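Local coordinates for possible transcriptional regulatory arsR-family protein (Mycobacterium bovis, PDB 3GW2) that probably regulates transcription by binding DNA through a helix-turn-helix motif, within a network that coordinates tolerance to the antitubercular drug bedaquiline, at residues L31-Q36 and T46-N51; A61-G66 and Q77-A82; A40-A45 and M50-A55. All blocks are in the same frame, centred on the assembly; numbering follows the deposited sequence.

Contact 1. Residues L31-Q36 and T46-N51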
loop_
_atom_site.group_PDB
_atom_site.type_symbol
_atom_site.label_atom_id
_atom_site.label_comp_id
_atom_site.label_asym_id
_atom_site.label_seq_id
_atom_site.Cartn_x
_atom_site.Cartn_y
_atom_site.Cartn_z
ATOM N N LEU A 31 11.145 2.610 -6.801
ATOM C CA LEU A 31 11.550 2.181 -5.458
ATOM C C LEU A 31 12.686 1.174 -5.498
ATOM O O LEU A 31 13.651 1.298 -4.742
ATOM C CB LEU A 31 10.340 1.659 -4.661
ATOM C CG LEU A 31 9.320 2.719 -4.242
ATOM C CD1 LEU A 31 8.159 2.074 -3.495
ATOM C CD2 LEU A 31 9.967 3.797 -3.371
ATOM N N ASP A 32 12.603 0.201 -6.405
ATOM C CA ASP A 32 13.701 -0.759 -6.602
ATOM C C ASP A 32 14.976 -0.071 -7.033
ATOM O O ASP A 32 16.068 -0.434 -6.592
ATOM C CB ASP A 32 13.324 -1.833 -7.623
ATOM C CG ASP A 32 12.959 -3.148 -6.968
ATOM O OD1 ASP A 32 13.771 -3.683 -6.177
ATOM O OD2 ASP A 32 11.858 -3.661 -7.235
ATOM N N LEU A 33 14.831 0.950 -7.873
ATOM C CA LEU A 33 15.971 1.706 -8.368
ATOM C C LEU A 33 16.666 2.509 -7.269
ATOM O O LEU A 33 17.898 2.579 -7.227
ATOM C CB LEU A 33 15.544 2.631 -9.508
ATOM C CG LEU A 33 16.670 3.357 -10.224
ATOM C CD1 LEU A 33 17.518 2.393 -11.068
ATOM C CD2 LEU A 33 16.096 4.469 -11.071
ATOM N N LEU A 34 15.876 3.111 -6.386
ATOM C CA LEU A 34 16.424 3.936 -5.313
ATOM C C LEU A 34 16.917 3.100 -4.132
ATOM O O LEU A 34 17.549 3.623 -3.223
ATOM C CB LEU A 34 15.374 4.948 -4.839
ATOM C CG LEU A 34 14.891 6.004 -5.842
ATOM C CD1 LEU A 34 13.842 6.850 -5.191
ATOM C CD2 LEU A 34 16.046 6.859 -6.335
ATOM N N ALA A 35 16.618 1.806 -4.159
ATOM C CA ALA A 35 16.859 0.915 -3.034
ATOM C C ALA A 35 18.028 0.023 -3.331
ATOM O O ALA A 35 17.859 -0.987 -4.004
ATOM C CB ALA A 35 15.603 0.056 -2.750
ATOM N N GLN A 36 19.221 0.402 -2.874
ATOM C CA GLN A 36 19.433 1.701 -2.234
ATOM C C GLN A 36 20.448 2.600 -2.996
ATOM O O GLN A 36 21.389 2.129 -3.663
ATOM C CB GLN A 36 19.782 1.523 -0.749
ATOM C CG GLN A 36 19.823 2.809 0.094
ATOM C CD GLN A 36 18.465 3.302 0.581
ATOM O OE1 GLN A 36 17.607 2.519 1.017
ATOM N NE2 GLN A 36 18.280 4.620 0.547
ATOM N N THR A 46 15.348 8.095 -17.078
ATOM C CA THR A 46 16.109 7.329 -18.059
ATOM C C THR A 46 16.172 5.833 -17.717
ATOM O O THR A 46 15.976 4.978 -18.594
ATOM C CB THR A 46 17.519 7.901 -18.185
ATOM O OG1 THR A 46 17.425 9.270 -18.616
ATOM C CG2 THR A 46 18.348 7.111 -19.214
ATOM N N ALA A 47 16.426 5.522 -16.444
ATOM C CA ALA A 47 16.512 4.136 -15.994
ATOM C C ALA A 47 15.185 3.397 -16.137
ATOM O O ALA A 47 15.166 2.207 -16.431
ATOM C CB ALA A 47 17.010 4.059 -14.537
ATOM N N THR A 48 14.077 4.087 -15.926
ATOM C CA THR A 48 12.779 3.416 -15.961
ATOM C C THR A 48 12.071 3.579 -17.308
ATOM O O THR A 48 10.965 3.077 -17.489
ATOM C CB THR A 48 11.848 3.959 -14.884
ATOM O OG1 THR A 48 11.656 5.360 -15.119
ATOM C CG2 THR A 48 12.442 3.719 -13.509
ATOM N N GLY A 49 12.711 4.272 -18.245
ATOM C CA GLY A 49 12.110 4.535 -19.549
ATOM C C GLY A 49 10.906 5.479 -19.498
ATOM O O GLY A 49 10.079 5.443 -20.393
HETATM N N MSE A 50 10.820 6.328 -18.469
HETATM C CA MSE A 50 9.709 7.276 -18.341
HETATM C C MSE A 50 10.136 8.621 -18.890
HETATM O O MSE A 50 11.268 9.023 -18.685
HETATM C CB MSE A 50 9.286 7.482 -16.879
HETATM C CG MSE A 50 8.682 6.270 -16.183
HETATM SE SE MSE A 50 8.514 6.678 -14.268
HETATM C CE MSE A 50 8.271 4.834 -13.605
ATOM N N ASN A 51 9.232 9.322 -19.570
ATOM C CA ASN A 51 9.498 10.719 -19.891
ATOM C C ASN A 51 9.588 11.519 -18.575
ATOM O O ASN A 51 9.098 11.061 -17.529
ATOM C CB ASN A 51 8.420 11.287 -20.815
ATOM C CG ASN A 51 7.050 11.338 -20.152
ATOM O OD1 ASN A 51 6.682 12.348 -19.568
ATOM N ND2 ASN A 51 6.294 10.248 -20.237
#
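Leu-33 meets Ala-47 with the forked end of its side chain, which packs on the lone alanine methyl in an apolar contact between two helices. Both residues send CB toward the opposite helix, and both methyls of the fork bear on the same carbon: CD2 of Leu-33 lies 3.6 Å from CB of Ala-47, and CD1 of Leu-33 is 3.9 Å from the same CB. A chi1 of -173° sets CG of the leucine beside its own carbonyl carbon, and from there both CD methyls reach Ala-47. Thr-48 borders this pair more loosely, its CG2 being 4.5 Å from CD2 of Leu-33. The hydroxyl of Thr-48 has a different task, hydrogen-bonding to the carbonyl of Ile-44 one turn back; Ile-44 itself also packs on Leu-33. Just beyond, Gly-49 takes positive phi and closes helix 41-48 with a Schellman motif, while Arg-26 binds the carbonyl O of Thr-48. Only 96 Å² is buried between the two segments, as befits a contact at the surface. The arrangement sets helix 27-34 against the first helix of the helix-turn-helix, as in the winged-helix fold of ArsR-family regulators.

Contact 2. Residues A61-G66 and Q77-A82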
loop_
_atom_site.group_PDB
_atom_site.type_symbol
_atom_site.label_atom_id
_atom_site.label_comp_id
_atom_site.label_asym_id
_atom_site.label_seq_id
_atom_site.Cartn_x
_atom_site.Cartn_y
_atom_site.Cartn_z
ATOM N N ALA A 61 3.911 11.337 -6.490
ATOM C CA ALA A 61 3.006 10.349 -5.917
ATOM C C ALA A 61 3.678 9.583 -4.784
ATOM O O ALA A 61 3.079 9.386 -3.728
ATOM C CB ALA A 61 2.481 9.398 -6.985
ATOM N N LEU A 62 4.925 9.166 -4.996
ATOM C CA LEU A 62 5.719 8.520 -3.939
ATOM C C LEU A 62 5.946 9.425 -2.732
ATOM O O LEU A 62 5.835 8.982 -1.581
ATOM C CB LEU A 62 7.045 7.989 -4.488
ATOM C CG LEU A 62 6.898 6.833 -5.488
ATOM C CD1 LEU A 62 8.243 6.550 -6.140
ATOM C CD2 LEU A 62 6.337 5.583 -4.800
ATOM N N LYS A 63 6.244 10.692 -2.999
ATOM C CA LYS A 63 6.481 11.693 -1.950
ATOM C C LYS A 63 5.231 11.953 -1.092
ATOM O O LYS A 63 5.332 12.035 0.131
ATOM C CB LYS A 63 6.967 12.991 -2.586
ATOM C CG LYS A 63 7.722 13.949 -1.660
ATOM C CD LYS A 63 8.083 15.191 -2.469
ATOM C CE LYS A 63 8.848 16.242 -1.668
ATOM N NZ LYS A 63 8.001 16.926 -0.649
ATOM N N SER A 64 4.060 12.067 -1.722
ATOM C CA SER A 64 2.801 12.278 -0.988
ATOM C C SER A 64 2.468 11.105 -0.074
ATOM O O SER A 64 1.779 11.269 0.920
ATOM C CB SER A 64 1.632 12.502 -1.948
ATOM O OG SER A 64 1.898 13.582 -2.828
ATOM N N GLY A 65 2.953 9.918 -0.430
ATOM C CA GLY A 65 2.764 8.742 0.397
ATOM C C GLY A 65 3.870 8.562 1.421
ATOM O O GLY A 65 3.889 7.565 2.144
ATOM N N GLY A 66 4.794 9.523 1.483
ATOM C CA GLY A 66 5.850 9.515 2.482
ATOM C C GLY A 66 6.959 8.514 2.216
ATOM O O GLY A 66 7.757 8.218 3.115
ATOM N N GLN A 77 17.179 17.690 -9.049
ATOM C CA GLN A 77 16.465 17.261 -7.870
ATOM C C GLN A 77 16.837 15.792 -7.620
ATOM O O GLN A 77 16.809 14.963 -8.542
ATOM C CB GLN A 77 14.969 17.388 -8.135
ATOM C CG GLN A 77 14.173 18.079 -7.056
ATOM C CD GLN A 77 12.680 18.023 -7.321
ATOM O OE1 GLN A 77 12.236 17.581 -8.387
ATOM N NE2 GLN A 77 11.894 18.458 -6.347
ATOM N N TYR A 78 17.203 15.477 -6.388
ATOM C CA TYR A 78 17.605 14.125 -6.016
ATOM C C TYR A 78 16.574 13.516 -5.074
ATOM O O TYR A 78 16.186 14.128 -4.077
ATOM C CB TYR A 78 18.999 14.125 -5.369
ATOM C CG TYR A 78 20.099 14.562 -6.311
ATOM C CD1 TYR A 78 20.841 13.626 -7.033
ATOM C CD2 TYR A 78 20.397 15.918 -6.491
ATOM C CE1 TYR A 78 21.857 14.029 -7.915
ATOM C CE2 TYR A 78 21.407 16.330 -7.370
ATOM C CZ TYR A 78 22.127 15.380 -8.082
ATOM O OH TYR A 78 23.124 15.783 -8.952
ATOM N N TYR A 79 16.139 12.307 -5.394
ATOM C CA TYR A 79 15.142 11.602 -4.584
ATOM C C TYR A 79 15.770 10.384 -3.935
ATOM O O TYR A 79 16.643 9.744 -4.529
ATOM C CB TYR A 79 13.972 11.135 -5.456
ATOM C CG TYR A 79 12.921 12.183 -5.709
ATOM C CD1 TYR A 79 11.755 12.209 -4.947
ATOM C CD2 TYR A 79 13.092 13.153 -6.701
ATOM C CE1 TYR A 79 10.767 13.165 -5.162
ATOM C CE2 TYR A 79 12.101 14.120 -6.937
ATOM C CZ TYR A 79 10.942 14.112 -6.156
ATOM O OH TYR A 79 9.946 15.035 -6.360
ATOM N N ARG A 80 15.326 10.070 -2.726
ATOM C CA ARG A 80 15.707 8.833 -2.080
ATOM C C ARG A 80 14.583 8.272 -1.238
ATOM O O ARG A 80 13.672 8.978 -0.817
ATOM C CB ARG A 80 16.955 8.991 -1.206
ATOM C CG ARG A 80 17.156 10.338 -0.557
ATOM C CD ARG A 80 16.137 10.696 0.481
ATOM N NE ARG A 80 16.724 11.259 1.708
ATOM C CZ ARG A 80 17.064 12.534 1.892
ATOM N NH1 ARG A 80 16.945 13.438 0.926
ATOM N NH2 ARG A 80 17.554 12.908 3.061
ATOM N N ILE A 81 14.693 6.978 -0.997
ATOM C CA ILE A 81 13.833 6.261 -0.062
ATOM C C ILE A 81 13.894 6.956 1.293
ATOM O O ILE A 81 14.973 7.237 1.793
ATOM C CB ILE A 81 14.246 4.775 -0.025
ATOM C CG1 ILE A 81 13.667 4.106 -1.286
ATOM C CG2 ILE A 81 13.814 4.070 1.309
ATOM C CD1 ILE A 81 14.127 2.705 -1.505
ATOM N N ALA A 82 12.718 7.266 1.844
ATOM C CA ALA A 82 12.582 8.166 2.997
ATOM C C ALA A 82 13.201 7.668 4.307
ATOM O O ALA A 82 13.646 8.483 5.129
ATOM C CB ALA A 82 11.116 8.554 3.204
#
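Lys-63 touches Tyr-79 through the aliphatic CD of its chain, a methylene rather than the charged end. The chain runs extended from CB through CE (chi2 -178°, chi3 -180°), which carries CD to 4.3 Å from CE1 of Tyr-79, approaching the ring obliquely. Only at the last torsion does the lysine bend, turning its amino group off the line of the chain. The Tyr-79 side chain also touches Val-68 and Ala-70 of the adjacent strand, and Val-41. Ser-64, next along the helix, turns its hydroxyl back to the carbonyl of Gln-60. Gly-65 then follows, donating weakly into the final turn. At Gly-66 phi becomes positive, and its N reaches O of Lys-63 at 2.9 Å within a Schellman motif that ends helix 52-64. The carbonyl O of Gly-66 comes to 3.4 Å from CB of Ala-82, a methyl that points toward it from just past the end of strand 76-81. Immediately afterwards Leu-67 pairs through its backbone with Ala-82, so the chain passes directly from helix end into the wing hairpin of this winged-helix domain. With 119 Å² buried and no polar bond between the segments themselves, helix end and strand meet through two sparse van der Waals touches of little directional preference; the backbone bond of Ala-82 with Leu-67 lies next to them and is consistent with fixing their spacing.

Contact 3. Residues A40-A45 and M50-A55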
loop_
_atom_site.group_PDB
_atom_site.type_symbol
_atom_site.label_atom_id
_atom_site.label_comp_id
_atom_site.label_asym_id
_atom_site.label_seq_id
_atom_site.Cartn_x
_atom_site.Cartn_y
_atom_site.Cartn_z
ATOM N N ALA A 40 19.091 11.290 -9.203
ATOM C CA ALA A 40 18.461 12.470 -9.798
ATOM C C ALA A 40 17.242 12.062 -10.622
ATOM O O ALA A 40 17.197 10.964 -11.153
ATOM C CB ALA A 40 19.463 13.247 -10.680
ATOM N N VAL A 41 16.269 12.962 -10.734
ATOM C CA VAL A 41 15.056 12.739 -11.531
ATOM C C VAL A 41 15.397 12.273 -12.961
ATOM O O VAL A 41 14.795 11.309 -13.474
ATOM C CB VAL A 41 14.196 14.036 -11.605
ATOM C CG1 VAL A 41 12.954 13.837 -12.476
ATOM C CG2 VAL A 41 13.808 14.488 -10.205
ATOM N N GLU A 42 16.350 12.973 -13.590
ATOM C CA GLU A 42 16.778 12.683 -14.963
ATOM C C GLU A 42 17.209 11.223 -15.073
ATOM O O GLU A 42 16.790 10.493 -15.986
ATOM C CB GLU A 42 17.952 13.601 -15.358
ATOM C CG GLU A 42 17.821 14.227 -16.733
ATOM C CD GLU A 42 19.159 14.743 -17.298
ATOM O OE1 GLU A 42 19.908 15.452 -16.570
ATOM O OE2 GLU A 42 19.461 14.432 -18.481
ATOM N N ALA A 43 18.042 10.797 -14.119
ATOM C CA ALA A 43 18.550 9.422 -14.089
ATOM C C ALA A 43 17.431 8.393 -13.873
ATOM O O ALA A 43 17.411 7.339 -14.521
ATOM C CB ALA A 43 19.660 9.274 -13.030
ATOM N N ILE A 44 16.504 8.708 -12.971
ATOM C CA ILE A 44 15.359 7.844 -12.658
ATOM C C ILE A 44 14.443 7.692 -13.888
ATOM O O ILE A 44 13.956 6.594 -14.191
ATOM C CB ILE A 44 14.537 8.412 -11.459
ATOM C CG1 ILE A 44 15.364 8.364 -10.165
ATOM C CG2 ILE A 44 13.225 7.654 -11.262
ATOM C CD1 ILE A 44 14.857 9.292 -9.071
ATOM N N ALA A 45 14.228 8.793 -14.591
ATOM C CA ALA A 45 13.416 8.802 -15.805
ATOM C C ALA A 45 14.051 7.908 -16.870
ATOM O O ALA A 45 13.385 7.067 -17.481
ATOM C CB ALA A 45 13.287 10.218 -16.324
HETATM N N MSE A 50 10.820 6.328 -18.469
HETATM C CA MSE A 50 9.709 7.276 -18.341
HETATM C C MSE A 50 10.136 8.621 -18.890
HETATM O O MSE A 50 11.268 9.023 -18.685
HETATM C CB MSE A 50 9.286 7.482 -16.879
HETATM C CG MSE A 50 8.682 6.270 -16.183
HETATM SE SE MSE A 50 8.514 6.678 -14.268
HETATM C CE MSE A 50 8.271 4.834 -13.605
ATOM N N ASN A 51 9.232 9.322 -19.570
ATOM C CA ASN A 51 9.498 10.719 -19.891
ATOM C C ASN A 51 9.588 11.519 -18.575
ATOM O O ASN A 51 9.098 11.061 -17.529
ATOM C CB ASN A 51 8.420 11.287 -20.815
ATOM C CG ASN A 51 7.050 11.338 -20.152
ATOM O OD1 ASN A 51 6.682 12.348 -19.568
ATOM N ND2 ASN A 51 6.294 10.248 -20.237
ATOM N N LEU A 52 10.219 12.691 -18.640
ATOM C CA LEU A 52 10.452 13.539 -17.474
ATOM C C LEU A 52 9.172 13.937 -16.725
ATOM O O LEU A 52 9.176 13.980 -15.507
ATOM C CB LEU A 52 11.227 14.804 -17.883
ATOM C CG LEU A 52 12.704 15.029 -17.504
ATOM C CD1 LEU A 52 13.498 13.754 -17.136
ATOM C CD2 LEU A 52 13.429 15.867 -18.607
ATOM N N THR A 53 8.087 14.221 -17.451
ATOM C CA THR A 53 6.799 14.548 -16.832
ATOM C C THR A 53 6.205 13.359 -16.053
ATOM O O THR A 53 5.773 13.509 -14.893
ATOM C CB THR A 53 5.803 15.079 -17.874
ATOM O OG1 THR A 53 6.401 16.178 -18.574
ATOM C CG2 THR A 53 4.487 15.552 -17.223
ATOM N N THR A 54 6.180 12.186 -16.688
ATOM C CA THR A 54 5.730 10.932 -16.037
ATOM C C THR A 54 6.558 10.617 -14.793
ATOM O O THR A 54 6.012 10.343 -13.730
ATOM C CB THR A 54 5.780 9.751 -17.028
ATOM O OG1 THR A 54 4.906 10.028 -18.133
ATOM C CG2 THR A 54 5.352 8.436 -16.368
ATOM N N ALA A 55 7.878 10.677 -14.913
ATOM C CA ALA A 55 8.760 10.396 -13.790
ATOM C C ALA A 55 8.474 11.347 -12.624
ATOM O O ALA A 55 8.351 10.920 -11.478
ATOM C CB ALA A 55 10.248 10.512 -14.218
#
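Met-50, present as selenomethionine, donates its backbone N to O of Ala-45 at 2.8 Å, the one hydrogen bond between the segments. It is noticeably bent, with an N-H...O angle of 138°, and spans five residues, the longer bond of the Schellman motif that closes helix 41-48. The same carbonyl also receives a weak bond from the hydroxyl of Thr-48. A second polar device lies wholly on the later segment: Asn-51, the N-cap of helix 52-64, accepts from N of Thr-54 through OD1 at 2.9 Å. That bond is nearly straight (166°), although the donor stands above the plane of the amide carbonyl. Helix stop, short turn and helix start thus follow in quick succession, as expected of the helix-turn-helix DNA-binding motif to which both segments belong. Van der Waals packing centres on the buried Ala-45, whose CB lies 3.3 Å from O of Met-50. CB of Ala-45 is also 3.7 Å from CB of Ala-55, a methyl-to-methyl approach that lets the two helices come close. Leu-52, an exposed residue, turns its end inward, bringing CD1 to 3.6 Å from CB of Ala-45. CD1 of Leu-52 also lies 4.1 Å from CA of Glu-42, whose carboxylate is engaged in a salt bridge with Arg-76.

Contacts 1 and 3 both use helix 41-48, and their centres lie about 8 Å apart; their segments overlap at Met-50 and Asn-51, which meet the partner segment in contact 3 alone. Contact 3 is the most extensive and pairs alanine packing with a backbone bond, where its helices are joined by one short turn. Contact 1 is a surface contact of methyl groups alone. Contacts 2 and 3 are both partly buried, contact 3 with more buried residues though farthest from the chain's centre. Contact 2 brings in the other end of helix 52-64 and strand 76-81, where O of Gln-77 probably accepts from N of Val-41 at 3.0 Å and Ile-81 packs against Ala-35 just past helix 27-34.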